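PDB 2HEK: HD domain-containing protein from Aquifex aeolicus, which binds GDP and zinc and is probably a dGTPase-like phosphohydrolase of the HD-domain superfamily. Local coordinates for residues 37-42 and 275-280; 47-52 and 167-172; 283-288 and 353-358. One frame throughout, in Å; residues are numbered along the deposited sequence.

Overall arrangement
From the N terminus, residues 37-42 and 47-52 lie close together in the chain leading to helix 51-69, and each finds a distant partner. Residues 47-52 meet helix 160-173, closing the inner loop of interaction 2; residues 37-42 pack against the end of helix 271-278, so interaction 1 encloses interaction 2. Their centres are about 17 Å apart, and they touch where Leu37 packs on His49 and Asp169; both also reach the second subunit. Interaction 3 follows in series, pairing strands 284-289 and 349-356. It meets interaction 1 through Arg276 and Phe283, whereas about 16 Å separates its nearest atoms from interaction 2.

Interaction 1 (37-42 and 275-280); sequences LGLAYL and ERIFQR. With GDP (guanosine-5'-diphosphate), chain G.
Leu39 and Leu42 rest against the last turn of helix 271-278, and Leu39 CD1 lies 3.7 Å from Ile277 CG2. The other methyl, Leu39 CD2, reaches Phe278 CZ obliquely at 4.1 Å, while Ile277 CG2 sits over the centre of the Phe278 ring. Leu42 CD1 lies 4.2 Å from Ile277 CG2, oblique to that ring. At the ring's edge, near its plane, stands Tyr41 OH, hydrogen-bonded to Tyr33 of the second subunit. Outward, Arg280 NH1 and NH2 grip Leu42 O end-on, each donating at 2.7 Å from the same face of the carbonyl plane. Bent at chi2 (86°), the arginine chain lays one guanidinium face over the guanine of GDP; NH2 also donates to GDP O5' at 3.0 Å, nearly straight at 172°, and NE gives O2A a weak bond. Replacing Arg280 with an alanine would probably leave Leu42 O without its two donors and strip GDP of the guanidinium against its base and the bonds to O5' and O2A. The GDP site lies at the subunit interface, completed by His282 and by Lys3 and Asp24 of the second subunit. Helix 224-240 packs on Leu39, Leu42 and Ile277, and helix 257-266 on Ile277 and Phe278.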
loop_
_atom_site.group_PDB
_atom_site.type_symbol
_atom_site.label_atom_id
_atom_site.label_comp_id
_atom_site.label_asym_id
_atom_site.label_seq_id
_atom_site.Cartn_x
_atom_site.Cartn_y
_atom_site.Cartn_z
ATOM N N LEU A 37 -11.798 19.861 5.920
ATOM C CA LEU A 37 -13.077 19.599 5.268
ATOM C C LEU A 37 -14.312 20.003 6.084
ATOM O O LEU A 37 -15.405 19.556 5.785
ATOM C CB LEU A 37 -13.172 18.116 4.849
ATOM C CG LEU A 37 -12.179 17.585 3.814
ATOM C CD1 LEU A 37 -12.450 16.089 3.496
ATOM C CD2 LEU A 37 -12.264 18.364 2.507
ATOM N N GLY A 38 -14.139 20.860 7.089
ATOM C CA GLY A 38 -15.254 21.445 7.796
ATOM C C GLY A 38 -16.005 20.393 8.553
ATOM O O GLY A 38 -15.452 19.764 9.435
ATOM N N LEU A 39 -17.269 20.203 8.180
ATOM C CA LEU A 39 -18.180 19.241 8.820
ATOM C C LEU A 39 -18.213 17.884 8.149
ATOM O O LEU A 39 -19.016 17.061 8.533
ATOM C CB LEU A 39 -19.635 19.791 8.840
ATOM C CG LEU A 39 -19.852 21.057 9.670
ATOM C CD1 LEU A 39 -21.238 21.643 9.394
ATOM C CD2 LEU A 39 -19.675 20.777 11.161
ATOM N N ALA A 40 -17.366 17.633 7.148
ATOM C CA ALA A 40 -17.411 16.348 6.482
ATOM C C ALA A 40 -17.211 15.180 7.460
ATOM O O ALA A 40 -17.627 14.066 7.167
ATOM C CB ALA A 40 -16.354 16.276 5.359
ATOM N N TYR A 41 -16.592 15.415 8.618
ATOM C CA TYR A 41 -16.308 14.298 9.546
ATOM C C TYR A 41 -17.613 13.738 10.117
ATOM O O TYR A 41 -17.637 12.631 10.669
ATOM C CB TYR A 41 -15.373 14.737 10.681
ATOM C CG TYR A 41 -16.041 15.701 11.654
ATOM C CD1 TYR A 41 -16.564 15.250 12.854
ATOM C CD2 TYR A 41 -16.171 17.047 11.362
ATOM C CE1 TYR A 41 -17.187 16.118 13.752
ATOM C CE2 TYR A 41 -16.797 17.918 12.243
ATOM C CZ TYR A 41 -17.311 17.441 13.427
ATOM O OH TYR A 41 -17.922 18.294 14.320
ATOM N N LEU A 42 -18.708 14.487 9.944
ATOM C CA LEU A 42 -20.021 14.003 10.389
ATOM C C LEU A 42 -20.563 12.922 9.443
ATOM O O LEU A 42 -21.555 12.254 9.755
ATOM C CB LEU A 42 -21.025 15.160 10.483
ATOM C CG LEU A 42 -20.733 16.158 11.614
ATOM C CD1 LEU A 42 -21.787 17.306 11.560
ATOM C CD2 LEU A 42 -20.737 15.485 13.012
ATOM N N GLU A 275 -29.526 21.579 16.135
ATOM C CA GLU A 275 -30.157 20.286 15.888
ATOM C C GLU A 275 -29.903 19.747 14.473
ATOM O O GLU A 275 -29.596 18.560 14.297
ATOM C CB GLU A 275 -31.646 20.377 16.165
ATOM C CG GLU A 275 -31.923 20.564 17.670
ATOM C CD GLU A 275 -33.394 20.676 18.014
ATOM O OE1 GLU A 275 -34.243 20.379 17.135
ATOM O OE2 GLU A 275 -33.694 21.063 19.178
ATOM N N ARG A 276 -30.018 20.633 13.492
ATOM C CA ARG A 276 -29.841 20.289 12.065
ATOM C C ARG A 276 -28.416 19.846 11.747
ATOM O O ARG A 276 -28.187 19.006 10.862
ATOM C CB ARG A 276 -30.178 21.510 11.199
ATOM C CG ARG A 276 -31.680 21.792 11.153
ATOM C CD ARG A 276 -31.994 23.163 10.554
ATOM N NE ARG A 276 -33.449 23.357 10.478
ATOM C CZ ARG A 276 -34.075 24.316 9.803
ATOM N NH1 ARG A 276 -33.396 25.210 9.097
ATOM N NH2 ARG A 276 -35.406 24.373 9.834
ATOM N N ILE A 277 -27.459 20.441 12.454
ATOM C CA ILE A 277 -26.049 20.169 12.173
ATOM C C ILE A 277 -25.493 19.046 13.052
ATOM O O ILE A 277 -24.814 18.166 12.546
ATOM C CB ILE A 277 -25.178 21.400 12.352
ATOM C CG1 ILE A 277 -25.586 22.502 11.365
ATOM C CG2 ILE A 277 -23.673 21.016 12.147
ATOM C CD1 ILE A 277 -25.040 23.875 11.717
ATOM N N PHE A 278 -25.794 19.087 14.354
ATOM C CA PHE A 278 -25.131 18.200 15.315
ATOM C C PHE A 278 -25.984 17.089 15.922
ATOM O O PHE A 278 -25.438 16.152 16.516
ATOM C CB PHE A 278 -24.472 19.031 16.413
ATOM C CG PHE A 278 -23.257 19.770 15.950
ATOM C CD1 PHE A 278 -23.208 21.149 16.010
ATOM C CD2 PHE A 278 -22.156 19.074 15.418
ATOM C CE1 PHE A 278 -22.086 21.839 15.585
ATOM C CE2 PHE A 278 -21.045 19.745 14.977
ATOM C CZ PHE A 278 -21.000 21.139 15.064
ATOM N N GLN A 279 -27.301 17.156 15.759
ATOM C CA GLN A 279 -28.179 16.109 16.293
ATOM C C GLN A 279 -28.838 15.248 15.229
ATOM O O GLN A 279 -29.924 14.721 15.428
ATOM C CB GLN A 279 -29.306 16.723 17.113
ATOM C CG GLN A 279 -28.885 17.280 18.472
ATOM C CD GLN A 279 -30.075 17.569 19.371
ATOM O OE1 GLN A 279 -31.228 17.334 18.986
ATOM N NE2 GLN A 279 -30.037 18.064 20.592
ATOM N N ARG A 280 -28.220 15.135 14.064
ATOM C CA ARG A 280 -28.694 14.323 12.925
ATOM C C ARG A 280 -30.122 14.633 12.473
ATOM O O ARG A 280 -30.834 13.748 12.030
ATOM C CB ARG A 280 -28.533 12.835 13.262
ATOM C CG ARG A 280 -27.876 12.001 12.139
ATOM C CD ARG A 280 -26.351 11.986 12.164
ATOM N NE ARG A 280 -25.766 11.556 10.898
ATOM C CZ ARG A 280 -24.577 11.947 10.453
ATOM N NH1 ARG A 280 -23.842 12.780 11.174
ATOM N NH2 ARG A 280 -24.127 11.503 9.289
HETATM P PB GDP G . -29.070 9.390 5.572
HETATM O O1B GDP G . -28.654 9.439 4.107
HETATM O O2B GDP G . -30.519 9.831 5.746
HETATM O O3B GDP G . -28.927 7.963 6.100
HETATM O O3A GDP G . -28.155 10.415 6.429
HETATM P PA GDP G . -27.445 10.092 7.839
HETATM O O1A GDP G . -28.019 8.913 8.577
HETATM O O2A GDP G . -27.501 11.319 8.712
HETATM O "O5'" GDP G . -25.885 9.817 7.502
HETATM C "C5'" GDP G . -25.388 9.369 6.249
HETATM C "C4'" GDP G . -23.984 8.762 6.377
HETATM O "O4'" GDP G . -23.192 9.283 7.463
HETATM C "C3'" GDP G . -24.032 7.271 6.582
HETATM O "O3'" GDP G . -23.094 6.749 5.595
HETATM C "C2'" GDP G . -23.390 7.095 7.925
HETATM O "O2'" GDP G . -22.673 5.886 7.849
HETATM C "C1'" GDP G . -22.421 8.241 8.048
HETATM N N9 GDP G . -22.195 8.683 9.442
HETATM C C8 GDP G . -21.046 9.163 9.946
HETATM N N7 GDP G . -21.191 9.532 11.236
HETATM C C5 GDP G . -22.466 9.277 11.571
HETATM C C6 GDP G . -23.282 9.409 12.791
HETATM O O6 GDP G . -22.748 9.877 13.787
HETATM N N1 GDP G . -24.588 9.085 12.762
HETATM C C2 GDP G . -25.171 8.586 11.651
HETATM N N2 GDP G . -26.504 8.256 11.711
HETATM N N3 GDP G . -24.464 8.427 10.483
HETATM C C4 GDP G . -23.145 8.746 10.398
#

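Interaction 2 (47-52 and 167-172); sequences AQHTRF and RRDAYF. With PO4 (phosphate ion), chain C.
His49 and Phe172 form an offset stack, with ring centroids 4.6 Å apart and planes 21° from parallel. His49 CB itself stands over the centre of the Phe172 ring, 3.6 Å from the centroid and 1° off the ring normal, a CH-pi contact over the face. His49 CG occupies the position between backbone N and carbonyl carbon (chi1 46°), which brings the imidazole back over Phe172 CB and CG. The aliphatic part of Arg168 runs past the imidazole in the opposite direction.

Farther out, the guanidinium of Arg168 is positioned by salt bridges with Asp164 and Asp7. Asp169, whose CG lies in the imidazole plane at the ring's edge, bonds Tyr221 OH through OD2. On the side of the following helix, Thr50 is the N-cap of helix 51-69, its OG1 accepting a weak bond from Phe52 N at 3.2 Å. Beyond the cap and toward the metal site, Arg51 NH1 bridges to Asp85, a zinc ligand with His54 and Asp161, and also donates at 3.0 Å to O2 of a phosphate that probably came from the crystallisation liquor. The contact thus joins the loop leading into helix 51-69 to helix 160-173 in the HD-domain core, beside the metal site. Helix 203-221 covers Asp169 and Ala170, and Phe172 meets Phe172 of the second subunit.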
loop_
_atom_site.group_PDB
_atom_site.type_symbol
_atom_site.label_atom_id
_atom_site.label_comp_id
_atom_site.label_asym_id
_atom_site.label_seq_id
_atom_site.Cartn_x
_atom_site.Cartn_y
_atom_site.Cartn_z
ATOM N N ALA A 47 -12.234 12.035 8.711
ATOM C CA ALA A 47 -11.840 13.316 8.053
ATOM C C ALA A 47 -11.483 14.363 9.085
ATOM O O ALA A 47 -12.073 15.456 9.100
ATOM C CB ALA A 47 -12.975 13.875 7.132
ATOM N N GLN A 48 -10.479 14.069 9.900
ATOM C CA GLN A 48 -10.119 14.956 11.028
ATOM C C GLN A 48 -8.903 15.829 10.717
ATOM O O GLN A 48 -8.495 16.617 11.547
ATOM C CB GLN A 48 -9.792 14.084 12.260
ATOM C CG GLN A 48 -10.954 13.194 12.725
ATOM C CD GLN A 48 -12.023 14.006 13.382
ATOM O OE1 GLN A 48 -13.162 13.622 13.414
ATOM N NE2 GLN A 48 -11.656 15.151 13.895
ATOM N N HIS A 49 -8.311 15.668 9.532
ATOM C CA HIS A 49 -7.082 16.405 9.189
ATOM C C HIS A 49 -7.361 17.920 9.133
ATOM O O HIS A 49 -8.516 18.359 8.824
ATOM C CB HIS A 49 -6.517 15.932 7.848
ATOM C CG HIS A 49 -7.558 15.808 6.765
ATOM N ND1 HIS A 49 -7.432 16.405 5.521
ATOM C CD2 HIS A 49 -8.736 15.144 6.742
ATOM C CE1 HIS A 49 -8.486 16.108 4.781
ATOM N NE2 HIS A 49 -9.306 15.367 5.509
ATOM N N THR A 50 -6.333 18.717 9.459
ATOM C CA THR A 50 -6.509 20.170 9.544
ATOM C C THR A 50 -5.712 20.930 8.504
ATOM O O THR A 50 -4.865 20.340 7.797
ATOM C CB THR A 50 -6.141 20.711 10.941
ATOM O OG1 THR A 50 -4.722 20.801 11.037
ATOM C CG2 THR A 50 -6.627 19.788 12.046
ATOM N N ARG A 51 -6.003 22.234 8.383
ATOM C CA ARG A 51 -5.292 23.109 7.424
ATOM C C ARG A 51 -3.791 23.224 7.727
ATOM O O ARG A 51 -2.970 23.466 6.821
ATOM C CB ARG A 51 -5.970 24.494 7.395
ATOM C CG ARG A 51 -7.330 24.335 6.707
ATOM C CD ARG A 51 -7.793 25.580 5.982
ATOM N NE ARG A 51 -9.022 25.242 5.253
ATOM C CZ ARG A 51 -9.091 24.736 4.023
ATOM N NH1 ARG A 51 -8.006 24.523 3.275
ATOM N NH2 ARG A 51 -10.288 24.446 3.528
ATOM N N PHE A 52 -3.442 22.973 8.988
ATOM C CA PHE A 52 -2.021 22.973 9.445
ATOM C C PHE A 52 -1.239 21.908 8.712
ATOM O O PHE A 52 -0.231 22.198 8.047
ATOM C CB PHE A 52 -1.960 22.773 10.962
ATOM C CG PHE A 52 -0.561 22.821 11.553
ATOM C CD1 PHE A 52 -0.072 24.002 12.102
ATOM C CD2 PHE A 52 0.218 21.666 11.641
ATOM C CE1 PHE A 52 1.201 24.053 12.687
ATOM C CE2 PHE A 52 1.509 21.690 12.191
ATOM C CZ PHE A 52 2.014 22.928 12.723
ATOM N N ARG A 167 -4.920 14.095 -2.339
ATOM C CA ARG A 167 -4.287 12.925 -1.666
ATOM C C ARG A 167 -4.600 12.848 -0.169
ATOM O O ARG A 167 -4.892 11.767 0.380
ATOM C CB ARG A 167 -2.759 12.903 -1.934
ATOM C CG ARG A 167 -1.935 11.741 -1.249
ATOM C CD ARG A 167 -0.324 11.618 -1.672
ATOM N NE ARG A 167 0.152 10.335 -1.184
ATOM C CZ ARG A 167 1.288 9.802 -1.564
ATOM N NH1 ARG A 167 2.053 10.443 -2.450
ATOM N NH2 ARG A 167 1.648 8.628 -1.089
ATOM N N ARG A 168 -4.513 13.967 0.540
ATOM C CA ARG A 168 -4.759 13.946 1.971
ATOM C C ARG A 168 -6.257 13.658 2.277
ATOM O O ARG A 168 -6.585 12.883 3.201
ATOM C CB ARG A 168 -4.299 15.295 2.597
ATOM C CG ARG A 168 -4.329 15.357 4.161
ATOM C CD ARG A 168 -3.669 16.685 4.731
ATOM N NE ARG A 168 -2.350 16.831 4.102
ATOM C CZ ARG A 168 -1.239 16.253 4.539
ATOM N NH1 ARG A 168 -1.234 15.545 5.674
ATOM N NH2 ARG A 168 -0.137 16.383 3.834
ATOM N N ASP A 169 -7.161 14.294 1.516
ATOM C CA ASP A 169 -8.599 14.071 1.671
ATOM C C ASP A 169 -8.904 12.594 1.442
ATOM O O ASP A 169 -9.643 12.011 2.220
ATOM C CB ASP A 169 -9.423 14.964 0.726
ATOM C CG ASP A 169 -9.306 16.469 1.062
ATOM O OD1 ASP A 169 -8.741 16.828 2.109
ATOM O OD2 ASP A 169 -9.776 17.300 0.263
ATOM N N ALA A 170 -8.283 11.979 0.429
ATOM C CA ALA A 170 -8.531 10.553 0.117
ATOM C C ALA A 170 -8.007 9.698 1.260
ATOM O O ALA A 170 -8.647 8.760 1.667
ATOM C CB ALA A 170 -7.837 10.154 -1.155
ATOM N N TYR A 171 -6.823 10.028 1.766
ATOM C CA TYR A 171 -6.150 9.241 2.800
ATOM C C TYR A 171 -6.979 9.234 4.080
ATOM O O TYR A 171 -7.142 8.197 4.715
ATOM C CB TYR A 171 -4.756 9.853 3.086
ATOM C CG TYR A 171 -3.910 9.050 4.048
ATOM C CD1 TYR A 171 -3.104 8.000 3.577
ATOM C CD2 TYR A 171 -3.885 9.367 5.438
ATOM C CE1 TYR A 171 -2.312 7.234 4.465
ATOM C CE2 TYR A 171 -3.055 8.658 6.326
ATOM C CZ TYR A 171 -2.276 7.576 5.805
ATOM O OH TYR A 171 -1.492 6.801 6.639
ATOM N N PHE A 172 -7.502 10.385 4.478
ATOM C CA PHE A 172 -8.241 10.467 5.747
ATOM C C PHE A 172 -9.710 10.098 5.590
ATOM O O PHE A 172 -10.290 9.526 6.501
ATOM C CB PHE A 172 -8.154 11.872 6.373
ATOM C CG PHE A 172 -6.817 12.169 7.008
ATOM C CD1 PHE A 172 -5.725 12.546 6.234
ATOM C CD2 PHE A 172 -6.658 12.101 8.383
ATOM C CE1 PHE A 172 -4.482 12.812 6.804
ATOM C CE2 PHE A 172 -5.377 12.384 8.974
ATOM C CZ PHE A 172 -4.298 12.711 8.152
HETATM P P PO4 C . -7.402 25.543 -0.330
HETATM O O1 PO4 C . -6.924 26.808 0.357
HETATM O O2 PO4 C . -7.024 24.311 0.451
HETATM O O3 PO4 C . -8.913 25.609 -0.477
HETATM O O4 PO4 C . -6.858 25.504 -1.717
#

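Interaction 3 (283-288 and 353-358); sequences FKTLLS and RIYVDR
A classic beta bulge interrupts the antiparallel pairing of strands 284-289 and 349-356, with Leu286 and Leu287 both opposite Ile354. The evidence is a shared acceptor: Ile354 O takes Leu286 N at 2.7 Å and Leu287 N at 3.2 Å, the latter in the carbonyl plane on a lone pair. Ile354 N returns a bond to Leu287 O. Before the bulge, Lys284 and Val356 are a hydrogen-bonded pair joined in both directions, and Thr285 and Tyr355 are a non-hydrogen-bonded pair. After it, the register has shifted by one residue.

These two strands belong to a three-stranded antiparallel sheet in which 349-356 is central, flanked by 284-289 and 311-318. One face carries Leu287, Ile354 and Val356; there Leu287 CD2 meets Ile354 CD1 at 3.9 Å, and helix 292-305 packs against both residues. Leu286, the extra residue of the bulge, points toward the neighbouring strand and brings its CD2 to 3.9 Å from Val356 CG1, and Trp361 touches both of these side chains.

The opposite face carries Thr285, Tyr355, Ser288 and Arg353. Thr285 and Tyr355 lie side by side, with Thr285 OG1 approaching Tyr355 CE2 obliquely at 3.2 Å; the phenol oxygen is held by Lys224 O. Ser288 OG, anti to its own N (chi1 170°), receives Arg353 NE at 2.9 Å, within 8° of the guanidinium plane and at an N-H...O angle of 160°. A water accepts from Arg353 NH2 and makes a weak bond with Ser288 OG, while NH1 donates to Phe222 O. Where the strands give way to loop, the backbone N of Asp357 lies over one face of the Phe283 ring, offset toward the rim and 3.6 Å from Phe283 CG, and His232 meets Phe283 edge-to-face.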
loop_
_atom_site.group_PDB
_atom_site.type_symbol
_atom_site.label_atom_id
_atom_site.label_comp_id
_atom_site.label_asym_id
_atom_site.label_seq_id
_atom_site.Cartn_x
_atom_site.Cartn_y
_atom_site.Cartn_z
ATOM N N PHE A 283 -31.979 18.370 6.999
ATOM C CA PHE A 283 -32.988 18.097 5.977
ATOM C C PHE A 283 -32.612 16.821 5.237
ATOM O O PHE A 283 -31.421 16.534 4.995
ATOM C CB PHE A 283 -33.156 19.270 5.015
ATOM C CG PHE A 283 -33.913 20.467 5.592
ATOM C CD1 PHE A 283 -34.117 20.612 6.957
ATOM C CD2 PHE A 283 -34.390 21.456 4.748
ATOM C CE1 PHE A 283 -34.799 21.727 7.466
ATOM C CE2 PHE A 283 -35.078 22.583 5.241
ATOM C CZ PHE A 283 -35.284 22.719 6.605
ATOM N N LYS A 284 -33.622 16.032 4.916
ATOM C CA LYS A 284 -33.412 14.736 4.294
ATOM C C LYS A 284 -33.484 14.860 2.756
ATOM O O LYS A 284 -34.272 15.637 2.232
ATOM C CB LYS A 284 -34.440 13.768 4.855
ATOM C CG LYS A 284 -34.369 12.363 4.323
ATOM C CD LYS A 284 -35.095 11.424 5.274
ATOM C CE LYS A 284 -34.824 9.968 4.938
ATOM N NZ LYS A 284 -35.319 9.079 6.033
ATOM N N THR A 285 -32.648 14.115 2.039
ATOM C CA THR A 285 -32.620 14.193 0.578
ATOM C C THR A 285 -33.925 13.619 0.000
ATOM O O THR A 285 -34.246 12.456 0.212
ATOM C CB THR A 285 -31.405 13.429 -0.033
ATOM O OG1 THR A 285 -30.194 13.875 0.600
ATOM C CG2 THR A 285 -31.299 13.709 -1.509
ATOM N N LEU A 286 -34.668 14.439 -0.717
ATOM C CA LEU A 286 -35.884 13.942 -1.383
ATOM C C LEU A 286 -35.558 13.481 -2.808
ATOM O O LEU A 286 -36.000 12.427 -3.247
ATOM C CB LEU A 286 -36.955 15.042 -1.394
ATOM C CG LEU A 286 -38.322 14.761 -2.050
ATOM C CD1 LEU A 286 -39.037 13.591 -1.377
ATOM C CD2 LEU A 286 -39.147 16.024 -1.974
ATOM N N LEU A 287 -34.767 14.279 -3.515
ATOM C CA LEU A 287 -34.398 13.991 -4.883
ATOM C C LEU A 287 -32.914 14.271 -5.089
ATOM O O LEU A 287 -32.414 15.328 -4.698
ATOM C CB LEU A 287 -35.202 14.883 -5.841
ATOM C CG LEU A 287 -34.919 14.738 -7.341
ATOM C CD1 LEU A 287 -35.354 13.371 -7.817
ATOM C CD2 LEU A 287 -35.575 15.861 -8.172
ATOM N N SER A 288 -32.234 13.372 -5.792
ATOM C CA SER A 288 -30.860 13.599 -6.206
ATOM C C SER A 288 -30.843 13.129 -7.624
ATOM O O SER A 288 -31.071 11.949 -7.895
ATOM C CB SER A 288 -29.841 12.828 -5.364
ATOM O OG SER A 288 -28.542 12.895 -5.936
ATOM N N ARG A 353 -30.049 18.506 -6.249
ATOM C CA ARG A 353 -30.592 17.869 -5.067
ATOM C C ARG A 353 -31.736 18.680 -4.500
ATOM O O ARG A 353 -31.687 19.904 -4.508
ATOM C CB ARG A 353 -29.507 17.674 -3.976
ATOM C CG ARG A 353 -28.768 16.333 -4.111
ATOM C CD ARG A 353 -27.750 16.355 -5.220
ATOM N NE ARG A 353 -26.914 15.140 -5.152
ATOM C CZ ARG A 353 -25.689 15.091 -4.617
ATOM N NH1 ARG A 353 -25.111 16.198 -4.124
ATOM N NH2 ARG A 353 -25.026 13.923 -4.610
ATOM N N ILE A 354 -32.734 17.989 -3.979
ATOM C CA ILE A 354 -33.789 18.669 -3.192
ATOM C C ILE A 354 -33.831 18.020 -1.821
ATOM O O ILE A 354 -33.875 16.796 -1.697
ATOM C CB ILE A 354 -35.206 18.596 -3.855
ATOM C CG1 ILE A 354 -35.182 19.227 -5.250
ATOM C CG2 ILE A 354 -36.259 19.329 -2.994
ATOM C CD1 ILE A 354 -36.491 19.018 -6.059
ATOM N N TYR A 355 -33.803 18.850 -0.799
ATOM C CA TYR A 355 -33.824 18.377 0.576
ATOM C C TYR A 355 -35.068 18.930 1.266
ATOM O O TYR A 355 -35.427 20.085 1.031
ATOM C CB TYR A 355 -32.622 18.968 1.315
ATOM C CG TYR A 355 -31.268 18.559 0.749
ATOM C CD1 TYR A 355 -30.583 19.398 -0.109
ATOM C CD2 TYR A 355 -30.677 17.328 1.099
ATOM C CE1 TYR A 355 -29.304 19.049 -0.627
ATOM C CE2 TYR A 355 -29.403 16.972 0.600
ATOM C CZ TYR A 355 -28.738 17.839 -0.269
ATOM O OH TYR A 355 -27.495 17.528 -0.788
ATOM N N VAL A 356 -35.666 18.139 2.154
ATOM C CA VAL A 356 -36.821 18.602 2.934
ATOM C C VAL A 356 -36.693 18.327 4.432
ATOM O O VAL A 356 -36.118 17.319 4.843
ATOM C CB VAL A 356 -38.149 17.979 2.427
ATOM C CG1 VAL A 356 -38.389 18.361 0.998
ATOM C CG2 VAL A 356 -38.109 16.480 2.539
ATOM N N ASP A 357 -37.236 19.240 5.234
ATOM C CA ASP A 357 -37.410 19.033 6.673
ATOM C C ASP A 357 -37.786 17.583 6.943
ATOM O O ASP A 357 -38.687 17.045 6.309
ATOM C CB ASP A 357 -38.497 19.978 7.186
ATOM C CG ASP A 357 -38.575 20.024 8.705
ATOM O OD1 ASP A 357 -38.410 21.136 9.263
ATOM O OD2 ASP A 357 -38.797 18.961 9.330
ATOM N N ARG A 358 -37.101 16.936 7.879
ATOM C CA ARG A 358 -37.321 15.495 8.078
ATOM C C ARG A 358 -38.742 15.121 8.563
ATOM O O ARG A 358 -39.200 13.993 8.352
ATOM C CB ARG A 358 -36.213 14.858 8.941
ATOM C CG ARG A 358 -36.246 15.193 10.424
ATOM C CD ARG A 358 -35.344 14.236 11.196
ATOM N NE ARG A 358 -35.860 13.916 12.531
ATOM C CZ ARG A 358 -35.566 12.802 13.204
ATOM N NH1 ARG A 358 -34.770 11.877 12.673
ATOM N NH2 ARG A 358 -36.075 12.603 14.414
HETATM O O HOH W 1 -25.794 11.106 -5.548
#